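Local coordinates for transcription regulator (Haloarcula marismortui ATCC 43049, PDB 3CRJ), which probably binds DNA at cis-regulatory sites as a TetR-family transcription factor, most likely acting as a repressor, at residues L66-L69 against L70-V74; A122-D125 against R126-N130. All coordinates share one frame; numbering follows the deposited sequence.

Interaction 1: residues L66-L69 against L70-V74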
# COMPACT_ATOMS: atom_id res chain seq x y z
N LEU A 66 -4.24 15.99 -6.58
CA LEU A 66 -3.70 14.79 -7.19
C LEU A 66 -3.24 15.09 -8.64
O LEU A 66 -2.08 14.81 -8.99
CB LEU A 66 -4.68 13.63 -7.10
CG LEU A 66 -4.81 13.10 -5.66
CD1 LEU A 66 -5.92 12.07 -5.53
CD2 LEU A 66 -3.52 12.54 -5.15
N ASP A 67 -4.11 15.71 -9.44
CA ASP A 67 -3.77 16.07 -10.83
C ASP A 67 -2.49 16.86 -10.89
O ASP A 67 -1.65 16.66 -11.78
CB ASP A 67 -4.89 16.87 -11.48
CG ASP A 67 -6.18 16.08 -11.61
OD1 ASP A 67 -7.24 16.73 -11.70
OD2 ASP A 67 -6.13 14.82 -11.61
N TYR A 68 -2.35 17.76 -9.91
CA TYR A 68 -1.15 18.56 -9.74
C TYR A 68 0.08 17.70 -9.49
O TYR A 68 1.09 17.89 -10.14
CB TYR A 68 -1.38 19.59 -8.63
CG TYR A 68 -0.17 20.30 -8.13
CD1 TYR A 68 0.32 21.43 -8.78
CD2 TYR A 68 0.47 19.88 -6.96
CE1 TYR A 68 1.44 22.12 -8.29
CE2 TYR A 68 1.59 20.54 -6.46
CZ TYR A 68 2.08 21.65 -7.12
OH TYR A 68 3.19 22.31 -6.62
N LEU A 69 0.01 16.74 -8.57
CA LEU A 69 1.18 15.91 -8.29
C LEU A 69 1.56 15.07 -9.51
O LEU A 69 2.74 14.83 -9.76
CB LEU A 69 0.97 15.01 -7.07
CG LEU A 69 0.68 15.66 -5.72
CD1 LEU A 69 0.56 14.61 -4.60
CD2 LEU A 69 1.72 16.71 -5.34
N LEU A 70 0.57 14.63 -10.28
CA LEU A 70 0.86 13.87 -11.48
C LEU A 70 1.62 14.72 -12.50
O LEU A 70 2.55 14.23 -13.13
CB LEU A 70 -0.41 13.24 -12.08
CG LEU A 70 -0.25 12.32 -13.29
CD1 LEU A 70 0.65 11.15 -12.91
CD2 LEU A 70 -1.59 11.83 -13.86
N GLU A 71 1.24 15.98 -12.66
CA GLU A 71 1.89 16.88 -13.63
C GLU A 71 3.34 17.14 -13.24
O GLU A 71 4.24 17.13 -14.09
CB GLU A 71 1.16 18.23 -13.73
CG GLU A 71 -0.21 18.22 -14.36
CD GLU A 71 -0.85 19.61 -14.34
OE1 GLU A 71 -1.76 19.84 -13.50
OE2 GLU A 71 -0.44 20.49 -15.15
N ARG A 72 3.54 17.40 -11.95
CA ARG A 72 4.87 17.56 -11.37
C ARG A 72 5.71 16.31 -11.71
O ARG A 72 6.87 16.42 -12.12
CB ARG A 72 4.77 17.74 -9.85
CG ARG A 72 4.93 19.16 -9.30
CD ARG A 72 5.90 19.04 -8.09
NE ARG A 72 5.74 20.03 -7.01
CZ ARG A 72 6.05 19.78 -5.73
NH1 ARG A 72 6.52 18.58 -5.39
NH2 ARG A 72 5.89 20.71 -4.79
N PHE A 73 5.11 15.14 -11.56
CA PHE A 73 5.82 13.90 -11.85
C PHE A 73 6.11 13.77 -13.35
O PHE A 73 7.24 13.49 -13.75
CB PHE A 73 5.04 12.69 -11.34
CG PHE A 73 5.67 11.38 -11.69
CD1 PHE A 73 6.78 10.93 -11.00
CD2 PHE A 73 5.16 10.60 -12.71
CE1 PHE A 73 7.38 9.72 -11.32
CE2 PHE A 73 5.76 9.38 -13.04
CZ PHE A 73 6.87 8.95 -12.34
N VAL A 74 5.07 14.01 -14.16
CA VAL A 74 5.18 14.01 -15.62
C VAL A 74 6.29 14.94 -16.11
O VAL A 74 7.11 14.55 -16.95
CB VAL A 74 3.80 14.33 -16.27
CG1 VAL A 74 3.94 14.85 -17.72
CG2 VAL A 74 2.88 13.11 -16.22

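Interaction 2: residues A122-D125 against R126-N130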
# COMPACT_ATOMS: atom_id res chain seq x y z
N ALA A 122 -13.67 10.38 -7.57
CA ALA A 122 -12.72 11.39 -8.01
C ALA A 122 -11.30 11.01 -7.62
O ALA A 122 -10.37 11.25 -8.39
CB ALA A 122 -13.08 12.74 -7.45
N PHE A 123 -11.13 10.40 -6.44
CA PHE A 123 -9.82 9.94 -5.99
C PHE A 123 -9.41 8.67 -6.74
O PHE A 123 -8.28 8.55 -7.24
CB PHE A 123 -9.80 9.67 -4.46
CG PHE A 123 -9.86 10.91 -3.57
CD1 PHE A 123 -10.09 12.19 -4.09
CD2 PHE A 123 -9.72 10.77 -2.19
CE1 PHE A 123 -10.17 13.31 -3.25
CE2 PHE A 123 -9.79 11.89 -1.34
CZ PHE A 123 -10.01 13.15 -1.88
N SER A 124 -10.34 7.72 -6.79
CA SER A 124 -10.13 6.46 -7.48
C SER A 124 -9.72 6.68 -8.93
O SER A 124 -8.67 6.18 -9.36
CB SER A 124 -11.37 5.59 -7.41
OG SER A 124 -11.08 4.31 -7.93
N ASP A 125 -10.53 7.44 -9.68
CA ASP A 125 -10.16 7.83 -11.05
C ASP A 125 -8.72 8.35 -11.14
O ASP A 125 -8.00 8.02 -12.09
CB ASP A 125 -11.09 8.93 -11.58
CG ASP A 125 -12.52 8.46 -11.77
OD1 ASP A 125 -12.73 7.23 -11.85
OD2 ASP A 125 -13.43 9.31 -11.85
N ARG A 126 -8.33 9.14 -10.14
CA ARG A 126 -7.10 9.93 -10.13
C ARG A 126 -5.89 9.08 -9.87
O ARG A 126 -4.82 9.30 -10.46
CB ARG A 126 -7.19 10.98 -9.02
CG ARG A 126 -7.31 12.43 -9.43
CD ARG A 126 -8.01 12.59 -10.72
NE ARG A 126 -8.62 13.91 -10.83
CZ ARG A 126 -9.92 14.14 -10.70
NH1 ARG A 126 -10.75 13.14 -10.43
NH2 ARG A 126 -10.40 15.37 -10.85
N PHE A 127 -6.05 8.12 -8.96
CA PHE A 127 -4.99 7.19 -8.61
C PHE A 127 -4.80 6.15 -9.70
O PHE A 127 -3.71 5.61 -9.85
CB PHE A 127 -5.35 6.45 -7.32
CG PHE A 127 -5.14 7.26 -6.06
CD1 PHE A 127 -3.89 7.75 -5.72
CD2 PHE A 127 -6.21 7.47 -5.18
CE1 PHE A 127 -3.71 8.49 -4.56
CE2 PHE A 127 -6.03 8.20 -4.00
CZ PHE A 127 -4.79 8.72 -3.69
N ARG A 128 -5.87 5.81 -10.42
CA ARG A 128 -5.75 4.88 -11.55
C ARG A 128 -5.00 5.59 -12.68
O ARG A 128 -4.16 5.01 -13.38
CB ARG A 128 -7.13 4.41 -12.00
CG ARG A 128 -7.10 3.56 -13.27
CD ARG A 128 -8.48 3.02 -13.66
NE ARG A 128 -8.92 1.86 -12.87
CZ ARG A 128 -9.69 1.93 -11.78
NH1 ARG A 128 -10.05 0.82 -11.15
NH2 ARG A 128 -10.11 3.11 -11.33
N GLN A 129 -5.28 6.87 -12.81
CA GLN A 129 -4.65 7.69 -13.82
C GLN A 129 -3.13 7.69 -13.63
O GLN A 129 -2.37 7.45 -14.57
CB GLN A 129 -5.20 9.11 -13.74
CG GLN A 129 -5.34 9.80 -15.07
CD GLN A 129 -6.05 11.14 -14.97
OE1 GLN A 129 -6.92 11.35 -14.11
NE2 GLN A 129 -5.69 12.04 -15.86
N ASN A 130 -2.71 7.96 -12.39
CA ASN A 130 -1.31 7.96 -12.02
C ASN A 130 -0.75 6.61 -12.37
O ASN A 130 0.19 6.50 -13.16
CB ASN A 130 -1.18 8.23 -10.53
CG ASN A 130 0.22 8.65 -10.11
OD1 ASN A 130 0.42 9.80 -9.65
ND2 ASN A 130 1.20 7.72 -10.21

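Interaction 1: residues L66-L69 against L70-V74
Residues 66-69 and 70-74 are successive turns of one helix, and four consecutive i to i+4 backbone hydrogen bonds tie them together. Leu70 N reaches Leu66 O at 3.0 Å and Glu71 N reaches Asp67 O at 3.1 Å. The straightest of the four runs from Arg72 N to Tyr68 O, and Phe73 N to Leu69 O closes the series at 3.0 Å.

On this frame, residues four apart bring their side chains together on the same flank of the helix, and Tyr68 with Arg72 is the worked case. Tyr68 holds CG anti to its own nitrogen (chi1 168°), which sends the ring outward with a lean toward the following turn. Arg72, bent at chi2, brings its guanidinium to the phenol oxygen: NE lies 3.4 Å from Tyr68 OH, a weak hydrogen bond with an N-H...O angle of 135°, and NH2 is 3.6 Å from the same oxygen. Ring and guanidinium planes are 63° apart, so the two groups meet through the hydroxyl and do not stack. Glu71 runs extended, back toward the N-terminal end of the segment, and its CG passes 3.3 Å from Asp67 O. The carboxylate of Asp67 turns elsewhere, to a salt bridge with Arg126.

The leucines, Phe73 and Val74 pack on other helices: Leu66 on Leu110 and Met113 of helix 104-115, Leu69 on Leu106 and Leu110, Leu70 on Asn130 of helix 121-148, and both Phe73 and Val74 on Tyr133. The Tyr68 side chain touches Glu17, Met20 and Gln21 of helix 12-30, so this part of helix 58-78 lies among three neighbouring helices.

Interaction 2: residues A122-D125 against R126-N130
The carbonyl oxygen of Ala122 is gripped twice by Arg126, from the backbone and from the end of the side chain. NH1 lies 2.8 Å from Ala122 O, but the N-H...O angle of 120° makes the bond weak; Arg126 N, at 3.4 Å from the same oxygen, is weak as well. The arginine chain, bent at chi2 (30°), curls around this carbonyl and lays NH1 3.8 Å from Ala122 CB. Its NE is engaged by Asp67 in a salt bridge. Cutting the side chain back to an alanine is likely to leave the Asp67 carboxylate without its positive mate and Ala122 O with only the long backbone bond from this residue.

One residue further on, Phe127 N bonds to Phe123 O at 2.8 Å, and the Phe127 ring stands beside that carbonyl, its CE2 4.1 Å from Phe123 CB. Ser124 OG sits near the guanidinium plane of Arg128, at its edge, 3.7 Å from NH2. Across the dimer, Ser124 and Phe127 pack on Met176 of the second subunit. The chemistry is thus divided around the helix: aromatic side chains are buried, while Arg126 serves both its own helix and a carboxylate on another.

In the fold
Interaction 1 comes first along the chain, on helix 58-78, and interaction 2 follows on helix 121-148, within the C-terminal family region; their centres lie about 12 Å apart. The two are joined by a 2.8 Å salt bridge from Asp67 OD2 to Arg126 NE. Beside it, Leu66 CB packs against Arg126 CG at 3.7 Å and Leu66 CD1 against Phe127 CZ at 4.0 Å. Helix 104-115 packs on both interactions, through Leu66 and Leu69 in one and Phe127 in the other. Since helix 58-78 meets helix 12-30 and residues 122-130 reach the second subunit, the pair lies between helix 12-30, next to the predicted helix-turn-helix in sequence, and the dimeric C-terminal region, consistent with TetR-family regulators.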